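Local coordinates for FERM, ARHGEF and pleckstrin domain-containing protein 2 (Mus musculus, PDB 6D2K), which activates the small GTPase RAC1 as a guanine nucleotide exchange factor in semaphorin and integrin signalling, this chain being its FERM domain, at residues R9-L14 with V19-I24; G50-N55 with W60-P65; L245-P250 with Y256-E261; V217-F220 with I226-F229; T120-A125 with L165-R170. All blocks are in the same frame, centred on the assembly; numbering follows the deposited sequence. Where two conformers were deposited one is given.

Interaction 1: R9-L14 with V19-I24; sequences RIRVKL and VELFDI
I10 and F22 face each other across the first beta hairpin of the FERM N-terminal lobe, which has the ubiquitin-like fold. Their paired backbones, I10 N to F22 O at 2.8 Å and F22 N back to I10 O, form one hydrogen-bonded ring; V12 and E20 form the next, with V12 N 2.8 Å from E20 O. The side chains of I10, V12 and F22 go to the face that helix 30-41 covers, and this is the tight half. V12 CG2 sits 3.6 Å from F22 CD2, while I10 CD1 presses on I24 CG2 at 3.5 Å, closer than usual for two methyl groups.

R9, R11, L21 and D23 are the exposed residues of the other face, where contacts are looser and partly charged. R9 starts with CG anti to its N (chi1 179°), then bends at chi2 and chi3, which brings the guanidinium back over the neighbouring strand. There it forms a salt bridge with D23, but the planes stand 78° apart and the hydrogen bond is weak: R9 NH1 lies 2.7 Å from D23 OD1 with an N-H...O angle of only 119°.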
# COMPACT_ATOMS: atom_id res chain seq x y z
N ARG A 9 14.98 16.85 -11.33
CA ARG A 9 15.46 16.20 -10.12
C ARG A 9 14.26 15.65 -9.38
O ARG A 9 13.35 16.40 -9.04
CB ARG A 9 16.18 17.21 -9.22
CG ARG A 9 16.70 16.63 -7.91
CD ARG A 9 17.76 15.57 -8.17
NE ARG A 9 19.05 15.89 -7.57
CZ ARG A 9 19.99 16.63 -8.16
NH1 ARG A 9 19.79 17.15 -9.36
NH2 ARG A 9 21.14 16.85 -7.53
N ILE A 10 14.24 14.35 -9.16
CA ILE A 10 13.11 13.74 -8.48
C ILE A 10 13.57 13.14 -7.16
O ILE A 10 14.53 12.39 -7.13
CB ILE A 10 12.46 12.66 -9.37
CG1 ILE A 10 11.98 13.31 -10.67
CG2 ILE A 10 11.31 11.99 -8.64
CD1 ILE A 10 11.33 12.35 -11.64
N ARG A 11 12.92 13.51 -6.06
CA ARG A 11 13.23 12.92 -4.76
C ARG A 11 12.39 11.67 -4.55
O ARG A 11 11.16 11.72 -4.68
CB ARG A 11 12.97 13.93 -3.64
CG ARG A 11 13.85 15.18 -3.72
CD ARG A 11 13.52 16.19 -2.63
NE ARG A 11 13.77 15.68 -1.28
CZ ARG A 11 14.99 15.53 -0.75
NH1 ARG A 11 16.07 15.83 -1.46
NH2 ARG A 11 15.12 15.06 0.48
N VAL A 12 13.04 10.55 -4.26
CA VAL A 12 12.30 9.32 -4.00
C VAL A 12 12.46 8.92 -2.55
O VAL A 12 13.56 8.61 -2.12
CB VAL A 12 12.71 8.18 -4.95
CG1 VAL A 12 11.99 6.88 -4.55
CG2 VAL A 12 12.37 8.55 -6.38
N LYS A 13 11.36 8.97 -1.81
CA LYS A 13 11.38 8.58 -0.41
C LYS A 13 11.23 7.07 -0.34
O LYS A 13 10.24 6.52 -0.81
CB LYS A 13 10.26 9.27 0.37
CG LYS A 13 10.30 9.00 1.88
CD LYS A 13 9.22 9.79 2.61
CE LYS A 13 9.43 9.74 4.13
NZ LYS A 13 10.71 10.39 4.53
N LEU A 14 12.22 6.40 0.23
CA LEU A 14 12.27 4.94 0.27
C LEU A 14 11.52 4.43 1.49
O LEU A 14 11.07 5.23 2.31
CB LEU A 14 13.72 4.47 0.26
CG LEU A 14 14.48 4.92 -1.00
CD1 LEU A 14 15.96 4.59 -0.92
CD2 LEU A 14 13.87 4.31 -2.25
N VAL A 19 16.02 9.21 1.62
CA VAL A 19 15.64 9.83 0.35
C VAL A 19 16.79 9.70 -0.64
O VAL A 19 17.95 9.95 -0.30
CB VAL A 19 15.28 11.32 0.55
CG1 VAL A 19 14.93 11.98 -0.79
CG2 VAL A 19 14.11 11.46 1.52
N GLU A 20 16.47 9.27 -1.85
CA GLU A 20 17.44 9.17 -2.93
C GLU A 20 17.01 10.09 -4.06
O GLU A 20 15.82 10.22 -4.33
CB GLU A 20 17.59 7.74 -3.42
CG GLU A 20 18.71 6.95 -2.75
CD GLU A 20 20.10 7.50 -3.09
OE1 GLU A 20 20.56 8.40 -2.36
OE2 GLU A 20 20.71 7.06 -4.09
N LEU A 21 17.98 10.74 -4.70
CA LEU A 21 17.70 11.70 -5.77
C LEU A 21 17.95 11.07 -7.13
O LEU A 21 18.98 10.41 -7.34
CB LEU A 21 18.59 12.94 -5.59
CG LEU A 21 18.52 13.58 -4.20
CD1 LEU A 21 19.61 14.63 -4.05
CD2 LEU A 21 17.16 14.20 -3.93
N PHE A 22 17.01 11.25 -8.05
CA PHE A 22 17.13 10.69 -9.40
C PHE A 22 16.92 11.78 -10.42
O PHE A 22 15.92 12.49 -10.38
CB PHE A 22 16.11 9.58 -9.63
CG PHE A 22 16.30 8.39 -8.73
CD1 PHE A 22 16.93 7.25 -9.18
CD2 PHE A 22 15.85 8.42 -7.42
CE1 PHE A 22 17.10 6.15 -8.35
CE2 PHE A 22 16.02 7.35 -6.59
CZ PHE A 22 16.65 6.21 -7.05
N ASP A 23 17.87 11.92 -11.35
CA ASP A 23 17.75 12.91 -12.41
C ASP A 23 17.28 12.23 -13.68
O ASP A 23 17.86 11.25 -14.13
CB ASP A 23 19.09 13.61 -12.61
CG ASP A 23 19.50 14.44 -11.42
OD1 ASP A 23 18.66 15.22 -10.93
OD2 ASP A 23 20.65 14.31 -10.96
N ILE A 24 16.20 12.74 -14.26
CA ILE A 24 15.61 12.08 -15.41
C ILE A 24 15.03 13.11 -16.37
O ILE A 24 14.60 14.18 -15.96
CB ILE A 24 14.51 11.11 -14.96
CG1 ILE A 24 14.09 10.19 -16.10
CG2 ILE A 24 13.32 11.88 -14.42
CD1 ILE A 24 13.34 8.97 -15.63

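Interaction 2: G50-N55 with W60-P65; sequences GLEFKN and WIWLEP
A beta hairpin at one edge of the N-terminal lobe's sheet joins 50-55 to 60-65, with F53 and I61 as its hydrogen-bonded pair. F53 N gives to I61 O at 2.9 Å, and I61 N returns to F53 O. One step on, L63 N meets L51 O at 2.8 Å in an almost straight bond. A water extends the link there, accepting from L51 N and donating to L63 O.

On one face of the strands the F53 ring meets I61 obliquely, its CZ 3.3 Å from I61 CD1. The F53 side chain is set between its own N and carbonyl carbon (chi1 56°), which swings the ring across to the partner strand. This is the ubiquitin-like lobe of the FERM domain, where 60-62 is one of the two edge strands; L51 and F53 also touch L81 of strand 79-85.

The other face is aromatic and charged. K54 lays its aliphatic chain over the W60 indole, with CB 4.1 Å from the six-membered ring's centroid and 8° off the normal, a CH-pi contact. E52 comes over the opposite face, its carboxylate 26° from the indole plane, while its OE1 holds a salt bridge with R82, which also makes a cation-pi contact with W60. W62 brings its ring edge to the G50 backbone, with W62 CZ3 3.6 Å from G50 C.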
# COMPACT_ATOMS: atom_id res chain seq x y z
N GLY A 50 5.59 -0.09 -6.53
CA GLY A 50 5.39 1.08 -7.37
C GLY A 50 5.94 2.32 -6.69
O GLY A 50 6.52 2.26 -5.60
N LEU A 51 5.76 3.46 -7.36
CA LEU A 51 6.09 4.75 -6.79
C LEU A 51 4.81 5.56 -6.78
O LEU A 51 4.07 5.55 -7.76
CB LEU A 51 7.15 5.46 -7.62
CG LEU A 51 8.54 4.81 -7.69
CD1 LEU A 51 9.42 5.63 -8.63
CD2 LEU A 51 9.15 4.73 -6.31
N GLU A 52 4.54 6.25 -5.68
CA GLU A 52 3.31 7.00 -5.57
C GLU A 52 3.61 8.43 -5.17
O GLU A 52 4.65 8.73 -4.57
CB GLU A 52 2.35 6.35 -4.56
CG GLU A 52 2.96 6.08 -3.18
CD GLU A 52 1.98 5.42 -2.22
OE1 GLU A 52 2.33 5.25 -1.03
OE2 GLU A 52 0.86 5.09 -2.65
N PHE A 53 2.70 9.33 -5.53
CA PHE A 53 2.82 10.72 -5.13
C PHE A 53 1.46 11.24 -4.68
O PHE A 53 0.42 10.68 -5.03
CB PHE A 53 3.40 11.58 -6.26
CG PHE A 53 2.63 11.51 -7.55
CD1 PHE A 53 1.70 12.47 -7.88
CD2 PHE A 53 2.86 10.48 -8.45
CE1 PHE A 53 1.00 12.41 -9.06
CE2 PHE A 53 2.17 10.40 -9.63
CZ PHE A 53 1.24 11.36 -9.95
N LYS A 54 1.48 12.28 -3.87
CA LYS A 54 0.25 12.82 -3.30
C LYS A 54 -0.19 14.00 -4.16
O LYS A 54 0.59 14.90 -4.43
CB LYS A 54 0.50 13.27 -1.86
CG LYS A 54 -0.67 13.09 -0.92
CD LYS A 54 -0.26 13.39 0.52
CE LYS A 54 -1.40 13.12 1.49
NZ LYS A 54 -1.02 13.42 2.90
N ASN A 55 -1.44 13.97 -4.61
CA ASN A 55 -1.95 15.05 -5.45
C ASN A 55 -2.46 16.22 -4.62
O ASN A 55 -2.46 16.15 -3.39
CB ASN A 55 -3.03 14.54 -6.40
CG ASN A 55 -4.22 13.96 -5.67
OD1 ASN A 55 -4.46 14.26 -4.50
ND2 ASN A 55 -4.98 13.12 -6.36
N TRP A 60 -3.23 9.62 -2.65
CA TRP A 60 -2.07 9.03 -3.30
C TRP A 60 -2.41 8.46 -4.67
O TRP A 60 -3.43 7.81 -4.85
CB TRP A 60 -1.47 7.93 -2.42
CG TRP A 60 -0.87 8.46 -1.16
CD1 TRP A 60 -1.46 8.52 0.07
CD2 TRP A 60 0.44 9.01 -1.01
NE1 TRP A 60 -0.59 9.07 0.99
CE2 TRP A 60 0.58 9.39 0.35
CE3 TRP A 60 1.51 9.23 -1.88
CZ2 TRP A 60 1.74 9.97 0.84
CZ3 TRP A 60 2.66 9.81 -1.39
CH2 TRP A 60 2.77 10.17 -0.04
N ILE A 61 -1.53 8.71 -5.64
CA ILE A 61 -1.70 8.14 -6.96
C ILE A 61 -0.41 7.46 -7.45
O ILE A 61 0.69 7.87 -7.11
CB ILE A 61 -2.26 9.18 -7.97
CG1 ILE A 61 -1.39 9.29 -9.22
CG2 ILE A 61 -2.46 10.54 -7.30
CD1 ILE A 61 -1.90 10.30 -10.22
N TRP A 62 -0.57 6.37 -8.19
CA TRP A 62 0.56 5.60 -8.70
C TRP A 62 1.19 6.20 -9.96
O TRP A 62 0.49 6.65 -10.88
CB TRP A 62 0.12 4.18 -9.02
CG TRP A 62 -0.27 3.39 -7.80
CD1 TRP A 62 -1.52 3.02 -7.42
CD2 TRP A 62 0.62 2.88 -6.81
NE1 TRP A 62 -1.47 2.30 -6.24
CE2 TRP A 62 -0.16 2.21 -5.85
CE3 TRP A 62 2.01 2.95 -6.62
CZ2 TRP A 62 0.41 1.60 -4.72
CZ3 TRP A 62 2.57 2.34 -5.52
CH2 TRP A 62 1.76 1.67 -4.59
N LEU A 63 2.51 6.19 -10.01
CA LEU A 63 3.21 6.52 -11.25
C LEU A 63 2.93 5.46 -12.31
O LEU A 63 3.08 4.27 -12.05
CB LEU A 63 4.72 6.64 -10.99
CG LEU A 63 5.55 7.15 -12.17
CD1 LEU A 63 5.32 8.65 -12.36
CD2 LEU A 63 7.01 6.89 -11.94
N GLU A 64 2.51 5.90 -13.50
CA GLU A 64 2.22 4.98 -14.61
C GLU A 64 3.49 4.73 -15.43
O GLU A 64 4.18 5.66 -15.81
CB GLU A 64 1.09 5.53 -15.49
CG GLU A 64 -0.21 5.81 -14.74
CD GLU A 64 -1.36 6.21 -15.66
OE1 GLU A 64 -1.88 5.33 -16.38
OE2 GLU A 64 -1.74 7.39 -15.65
N PRO A 65 3.79 3.45 -15.71
CA PRO A 65 5.07 3.14 -16.36
C PRO A 65 5.15 3.57 -17.83
O PRO A 65 6.25 3.80 -18.32
CB PRO A 65 5.15 1.62 -16.26
CG PRO A 65 3.73 1.17 -16.11
CD PRO A 65 3.07 2.24 -15.29
O HOH W 1 4.34 2.86 -9.87

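Interaction 3: L245-P250 with Y256-E261; sequences LIKLHP and YQDTLE
This is a surface contact at the turn end of a beta hairpin, where paired strands give way to looser chain. I246 and L260 form the regular part: I246 N donates to L260 O at 2.9 Å, and L260 N returns to I246 O. A third bond, L248 N to D258 O at 2.7 Å, carries the pairing past K247 and T259.

The hairpin, strands 243-247 and 259-264, belongs to the antiparallel sheet of the PH-like C-terminal lobe of the FERM domain. L248 and L260 meet through CD2 and CD1, 3.8 Å apart, on the side where F229 of strand 224-230 packs against both. On the reverse face L245 and E261 run side by side with their CG atoms in contact, and the E261 carboxylate goes on to a salt bridge with R243.

Toward the turn, T259 OG1 donates to D258 OD2 at 3.0 Å, meeting it from above the carboxylate plane. K247 extends past D258, but K247 NZ stays 4.6 Å from D258 OD1, beyond salt-bridge range. At the outer end the P250 ring lies over one face of Y256. P250 CB is 3.3 Å from Y256 CE1, and P250 CG comes 3.4 Å from Y256 OH.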
# COMPACT_ATOMS: atom_id res chain seq x y z
N LEU A 245 -18.48 0.62 -12.33
CA LEU A 245 -19.41 -0.44 -12.72
C LEU A 245 -18.78 -1.83 -12.61
O LEU A 245 -17.75 -2.09 -13.21
CB LEU A 245 -19.90 -0.22 -14.16
CG LEU A 245 -20.86 0.94 -14.45
CD1 LEU A 245 -20.23 2.29 -14.16
CD2 LEU A 245 -21.33 0.89 -15.89
N ILE A 246 -19.41 -2.71 -11.83
CA ILE A 246 -18.93 -4.08 -11.73
C ILE A 246 -19.95 -5.01 -12.37
O ILE A 246 -21.08 -5.08 -11.90
CB ILE A 246 -18.78 -4.54 -10.28
CG1 ILE A 246 -17.99 -3.54 -9.45
CG2 ILE A 246 -18.10 -5.91 -10.23
CD1 ILE A 246 -17.87 -3.92 -7.99
N LYS A 247 -19.56 -5.70 -13.44
CA LYS A 247 -20.45 -6.71 -14.03
C LYS A 247 -20.16 -8.04 -13.35
O LYS A 247 -19.00 -8.48 -13.29
CB LYS A 247 -20.23 -6.81 -15.54
CG LYS A 247 -21.23 -7.73 -16.22
CD LYS A 247 -20.96 -7.83 -17.71
CE LYS A 247 -21.66 -9.05 -18.29
NZ LYS A 247 -21.36 -9.24 -19.73
N LEU A 248 -21.22 -8.67 -12.82
CA LEU A 248 -21.12 -9.75 -11.82
C LEU A 248 -22.16 -10.83 -12.11
O LEU A 248 -22.92 -10.72 -13.06
CB LEU A 248 -21.44 -9.17 -10.44
CG LEU A 248 -20.50 -9.33 -9.26
CD1 LEU A 248 -19.07 -9.03 -9.64
CD2 LEU A 248 -20.97 -8.43 -8.13
N HIS A 249 -22.23 -11.86 -11.27
CA HIS A 249 -23.35 -12.81 -11.35
C HIS A 249 -24.66 -12.06 -11.13
O HIS A 249 -24.73 -11.22 -10.22
CB HIS A 249 -23.24 -13.89 -10.28
CG HIS A 249 -22.11 -14.83 -10.47
ND1 HIS A 249 -21.31 -14.83 -11.60
CD2 HIS A 249 -21.63 -15.83 -9.68
CE1 HIS A 249 -20.39 -15.77 -11.49
NE2 HIS A 249 -20.56 -16.39 -10.33
N PRO A 250 -25.69 -12.35 -11.93
CA PRO A 250 -26.98 -11.65 -11.83
C PRO A 250 -27.77 -11.97 -10.57
O PRO A 250 -27.62 -13.05 -10.00
CB PRO A 250 -27.74 -12.15 -13.07
CG PRO A 250 -27.15 -13.49 -13.35
CD PRO A 250 -25.68 -13.32 -13.04
N TYR A 256 -33.63 -9.21 -14.71
CA TYR A 256 -32.24 -9.58 -14.83
C TYR A 256 -31.35 -8.35 -14.69
O TYR A 256 -31.50 -7.39 -15.45
CB TYR A 256 -31.99 -10.28 -16.14
CG TYR A 256 -30.62 -10.89 -16.24
CD1 TYR A 256 -30.40 -12.20 -15.86
CD2 TYR A 256 -29.56 -10.15 -16.72
CE1 TYR A 256 -29.15 -12.76 -15.96
CE2 TYR A 256 -28.31 -10.71 -16.83
CZ TYR A 256 -28.11 -12.01 -16.45
OH TYR A 256 -26.86 -12.55 -16.57
N GLN A 257 -30.43 -8.41 -13.73
CA GLN A 257 -29.47 -7.33 -13.50
C GLN A 257 -28.10 -7.92 -13.17
O GLN A 257 -27.94 -8.63 -12.18
CB GLN A 257 -29.94 -6.44 -12.35
CG GLN A 257 -28.97 -5.31 -12.04
CD GLN A 257 -28.76 -4.40 -13.23
OE1 GLN A 257 -29.50 -3.43 -13.43
NE2 GLN A 257 -27.76 -4.71 -14.05
N ASP A 258 -27.11 -7.61 -14.00
CA ASP A 258 -25.78 -8.17 -13.85
C ASP A 258 -24.74 -7.14 -13.43
O ASP A 258 -23.56 -7.47 -13.32
CB ASP A 258 -25.34 -8.86 -15.15
CG ASP A 258 -25.37 -7.94 -16.34
OD1 ASP A 258 -25.29 -8.45 -17.48
OD2 ASP A 258 -25.49 -6.71 -16.16
N THR A 259 -25.17 -5.91 -13.18
CA THR A 259 -24.21 -4.83 -12.92
C THR A 259 -24.53 -4.03 -11.66
O THR A 259 -25.66 -3.60 -11.44
CB THR A 259 -24.09 -3.89 -14.15
OG1 THR A 259 -23.59 -4.63 -15.27
CG2 THR A 259 -23.13 -2.72 -13.86
N LEU A 260 -23.51 -3.86 -10.82
CA LEU A 260 -23.61 -3.01 -9.64
C LEU A 260 -22.90 -1.71 -9.93
O LEU A 260 -21.89 -1.69 -10.64
CB LEU A 260 -22.94 -3.67 -8.44
CG LEU A 260 -23.52 -5.01 -7.98
CD1 LEU A 260 -22.84 -5.45 -6.68
CD2 LEU A 260 -25.02 -4.89 -7.80
N GLU A 261 -23.44 -0.62 -9.40
CA GLU A 261 -22.89 0.71 -9.63
C GLU A 261 -22.57 1.43 -8.33
O GLU A 261 -23.36 1.41 -7.39
CB GLU A 261 -23.87 1.57 -10.43
CG GLU A 261 -23.81 1.35 -11.92
CD GLU A 261 -24.39 2.51 -12.70
OE1 GLU A 261 -25.13 2.27 -13.68
OE2 GLU A 261 -24.11 3.68 -12.33

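Interaction 4: V217-F220 with I226-F229; sequences VLVF and INTF
V219 faces two residues at once, I226 and N227, the mark of a classic beta bulge in the hairpin of strands 216-221 and 224-230 in the PH-like lobe. The hydrogen bonds show it directly. V219 O accepts both I226 N at 2.7 Å and N227 N at 3.2 Å, the first nearly straight (173°), the second more bent. V219 N donates to N227 O, and beyond the bulge regular antiparallel pairing resumes: F229 N reaches V217 O at 2.7 Å, while V217 N donates to F229 O in a longer bond, 3.1 Å.

Side-chain packing divides between the two faces of the strands. L218 and T228 lie side by side on one, L218 CD2 touching both T228 OG1 and T228 CG2. On the other, V219 splits its two methyls: CG1, anti to the backbone N (chi1 179°), meets I226 CG1 at 3.5 Å, and CG2 turns along the strand toward F229.

This second face looks into the fold, where V219 touches F262 and V217 touches I246 on strand 243-247, which faces the hairpin across the interior of the curved sheet. The F229 ring keeps its near side in contact with the hairpin through F229 CE2, 3.6 Å from V219 CG2.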
# COMPACT_ATOMS: atom_id res chain seq x y z
N VAL A 217 -12.99 -7.36 -5.49
CA VAL A 217 -13.38 -6.01 -5.13
C VAL A 217 -14.20 -6.06 -3.86
O VAL A 217 -15.08 -6.92 -3.70
CB VAL A 217 -14.16 -5.34 -6.27
CG1 VAL A 217 -14.59 -3.93 -5.88
CG2 VAL A 217 -13.27 -5.32 -7.50
N LEU A 218 -13.89 -5.15 -2.96
CA LEU A 218 -14.42 -5.20 -1.61
C LEU A 218 -15.26 -3.98 -1.27
O LEU A 218 -14.97 -2.87 -1.73
CB LEU A 218 -13.27 -5.33 -0.60
CG LEU A 218 -12.18 -6.37 -0.88
CD1 LEU A 218 -11.12 -6.29 0.21
CD2 LEU A 218 -12.75 -7.78 -0.90
N VAL A 219 -16.29 -4.19 -0.45
CA VAL A 219 -17.11 -3.09 0.04
C VAL A 219 -17.11 -3.08 1.56
O VAL A 219 -17.42 -4.09 2.20
CB VAL A 219 -18.57 -3.18 -0.46
CG1 VAL A 219 -19.39 -2.02 0.11
CG2 VAL A 219 -18.60 -3.15 -1.97
N PHE A 220 -16.75 -1.93 2.14
CA PHE A 220 -16.80 -1.72 3.57
C PHE A 220 -17.84 -0.65 3.86
O PHE A 220 -17.99 0.30 3.10
CB PHE A 220 -15.45 -1.24 4.09
CG PHE A 220 -14.37 -2.28 4.08
CD1 PHE A 220 -13.94 -2.85 5.27
CD2 PHE A 220 -13.77 -2.67 2.90
CE1 PHE A 220 -12.94 -3.80 5.28
CE2 PHE A 220 -12.77 -3.62 2.90
CZ PHE A 220 -12.35 -4.19 4.10
N ILE A 226 -18.61 -5.53 4.17
CA ILE A 226 -19.98 -5.95 3.94
C ILE A 226 -20.16 -6.74 2.64
O ILE A 226 -21.19 -7.39 2.45
CB ILE A 226 -20.95 -4.75 3.99
CG1 ILE A 226 -20.55 -3.69 2.98
CG2 ILE A 226 -20.94 -4.13 5.39
CD1 ILE A 226 -21.52 -2.52 2.93
N ASN A 227 -19.16 -6.71 1.76
CA ASN A 227 -19.21 -7.52 0.53
C ASN A 227 -17.82 -7.85 -0.01
O ASN A 227 -16.89 -7.04 0.07
CB ASN A 227 -19.96 -6.80 -0.60
CG ASN A 227 -21.41 -6.52 -0.27
OD1 ASN A 227 -21.73 -5.48 0.32
ND2 ASN A 227 -22.30 -7.42 -0.68
N THR A 228 -17.70 -9.05 -0.57
CA THR A 228 -16.52 -9.42 -1.33
C THR A 228 -16.99 -9.90 -2.69
O THR A 228 -17.71 -10.90 -2.79
CB THR A 228 -15.70 -10.54 -0.63
OG1 THR A 228 -15.18 -10.06 0.61
CG2 THR A 228 -14.55 -10.97 -1.51
N PHE A 229 -16.63 -9.18 -3.74
CA PHE A 229 -16.94 -9.61 -5.09
C PHE A 229 -15.71 -10.34 -5.60
O PHE A 229 -14.81 -9.74 -6.18
CB PHE A 229 -17.32 -8.42 -5.97
CG PHE A 229 -18.45 -7.60 -5.40
CD1 PHE A 229 -19.65 -8.20 -5.06
CD2 PHE A 229 -18.31 -6.24 -5.18
CE1 PHE A 229 -20.68 -7.46 -4.51
CE2 PHE A 229 -19.33 -5.49 -4.64
CZ PHE A 229 -20.52 -6.10 -4.31

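Interaction 5: T120-A125 with L165-R170; sequences TANTAA and LDFHQR
F167 carries this contact between two helices of the FERM central lobe, 121-136 and 161-168. Along 165-170, L165 comes first and turns from the partner helix toward D144 and R145 of helix 141-150. D166 follows on the exposed side, where its OD2 makes a long salt bridge with R170 NE.

F167 then reaches across. With CG beside its backbone N (chi1 -76°), the ring extends to the first turn of helix 121-136. F167 CE2 lies 3.5 Å from N122 O, and N122 OD1 comes within 3.7 Å of the same carbon. The amide stands almost perpendicular to the ring, their planes 84° apart. Deeper in, A125 CB packs 4.0 Å from F167 CD2, the apolar part of a small interface of 131 Å².

The H168 side chain ends away from 120-125, its ND1 hydrogen-bonded to D144 OD2. Q169 curls back, with NE2 weakly bonded to L165 O, and F167 CD1 lies 3.7 Å above the plane of the R170 guanidinium, over its centre.

The segment 165-170 thus lies between two helices, with F167 also touching L126 and S129 of helix 121-136 and L165 resting on helix 141-150.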
# COMPACT_ATOMS: atom_id res chain seq x y z
N THR A 120 -6.32 -4.78 16.92
CA THR A 120 -6.49 -4.61 18.35
C THR A 120 -5.24 -4.01 18.97
O THR A 120 -4.16 -4.06 18.38
CB THR A 120 -6.84 -5.94 19.04
OG1 THR A 120 -5.79 -6.90 18.81
CG2 THR A 120 -8.16 -6.49 18.54
N ALA A 121 -5.38 -3.45 20.16
CA ALA A 121 -4.27 -2.82 20.85
C ALA A 121 -3.12 -3.79 21.10
O ALA A 121 -1.95 -3.46 20.86
CB ALA A 121 -4.73 -2.21 22.16
N ASN A 122 -3.43 -4.99 21.58
CA ASN A 122 -2.37 -5.96 21.83
C ASN A 122 -1.67 -6.34 20.54
O ASN A 122 -0.45 -6.46 20.50
CB ASN A 122 -2.90 -7.23 22.52
CG ASN A 122 -2.90 -7.11 24.03
OD1 ASN A 122 -1.86 -6.88 24.64
ND2 ASN A 122 -4.06 -7.28 24.64
N THR A 123 -2.44 -6.52 19.47
CA THR A 123 -1.84 -6.92 18.21
C THR A 123 -0.92 -5.84 17.63
O THR A 123 0.15 -6.15 17.06
CB THR A 123 -2.90 -7.37 17.20
OG1 THR A 123 -3.59 -8.49 17.76
CG2 THR A 123 -2.24 -7.77 15.89
N ALA A 124 -1.32 -4.58 17.77
CA ALA A 124 -0.47 -3.48 17.33
C ALA A 124 0.84 -3.50 18.10
O ALA A 124 1.92 -3.35 17.52
CB ALA A 124 -1.19 -2.14 17.53
N ALA A 125 0.72 -3.66 19.41
CA ALA A 125 1.88 -3.70 20.30
C ALA A 125 2.80 -4.87 19.95
O ALA A 125 4.05 -4.73 19.96
CB ALA A 125 1.40 -3.83 21.74
N LEU A 165 6.99 -3.19 25.31
CA LEU A 165 8.17 -3.65 26.05
C LEU A 165 8.00 -5.08 26.53
O LEU A 165 8.91 -5.90 26.43
CB LEU A 165 8.39 -2.75 27.27
CG LEU A 165 9.33 -1.54 27.20
CD1 LEU A 165 9.60 -1.09 25.77
CD2 LEU A 165 8.77 -0.40 28.05
N ASP A 166 6.82 -5.37 27.06
CA ASP A 166 6.47 -6.70 27.54
C ASP A 166 6.61 -7.77 26.44
O ASP A 166 7.21 -8.82 26.65
CB ASP A 166 5.04 -6.66 28.09
CG ASP A 166 4.53 -8.03 28.53
OD1 ASP A 166 3.45 -8.07 29.16
OD2 ASP A 166 5.18 -9.05 28.26
N PHE A 167 6.06 -7.49 25.27
CA PHE A 167 6.16 -8.43 24.15
C PHE A 167 7.61 -8.54 23.64
O PHE A 167 8.07 -9.62 23.30
CB PHE A 167 5.25 -8.02 22.99
CG PHE A 167 3.78 -8.31 23.21
CD1 PHE A 167 3.35 -9.59 23.47
CD2 PHE A 167 2.84 -7.30 23.07
CE1 PHE A 167 2.01 -9.87 23.67
CE2 PHE A 167 1.49 -7.56 23.26
CZ PHE A 167 1.07 -8.86 23.55
N HIS A 168 8.31 -7.41 23.55
CA HIS A 168 9.67 -7.41 23.03
C HIS A 168 10.58 -8.33 23.86
O HIS A 168 11.45 -9.00 23.31
CB HIS A 168 10.24 -6.00 22.99
CG HIS A 168 11.54 -5.89 22.26
ND1 HIS A 168 12.37 -4.80 22.39
CD2 HIS A 168 12.16 -6.74 21.41
CE1 HIS A 168 13.44 -4.97 21.63
NE2 HIS A 168 13.34 -6.15 21.03
N GLN A 169 10.36 -8.36 25.17
CA GLN A 169 11.16 -9.22 26.04
C GLN A 169 11.06 -10.69 25.65
O GLN A 169 11.96 -11.48 25.98
CB GLN A 169 10.73 -9.05 27.50
CG GLN A 169 11.04 -7.70 28.08
CD GLN A 169 10.43 -7.50 29.45
OE1 GLN A 169 10.71 -8.24 30.38
NE2 GLN A 169 9.59 -6.47 29.57
N ARG A 170 10.00 -11.06 24.95
CA ARG A 170 9.79 -12.45 24.55
C ARG A 170 10.60 -12.85 23.32
O ARG A 170 10.65 -14.03 22.99
CB ARG A 170 8.31 -12.70 24.24
CG ARG A 170 7.35 -12.23 25.32
CD ARG A 170 5.91 -12.51 24.92
NE ARG A 170 5.00 -12.09 25.98
CZ ARG A 170 3.71 -12.39 26.01
NH1 ARG A 170 3.16 -13.11 25.04
NH2 ARG A 170 2.96 -11.97 27.02

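Four of the five contacts are antiparallel hairpins, and they fall into two sheets. Interactions 1 and 2 sit in the sheet of the N-terminal lobe and touch through V12 CG1 and L51 CD2, 4.0 Å apart; each has one apolar face, but the other is charged and aliphatic in interaction 1 and tryptophan, lysine and glutamate in interaction 2. Interactions 3 and 4 share the PH-like sheet, where F229 packs on I246, L248 and L260. Interaction 4 is the more buried, interaction 3 the surface one. Interaction 5, in the helical central lobe, stands apart: its nearest atoms are about 13 Å from interaction 4, and F167 packs without hydrogen bonds on N122 and A125, backbone included.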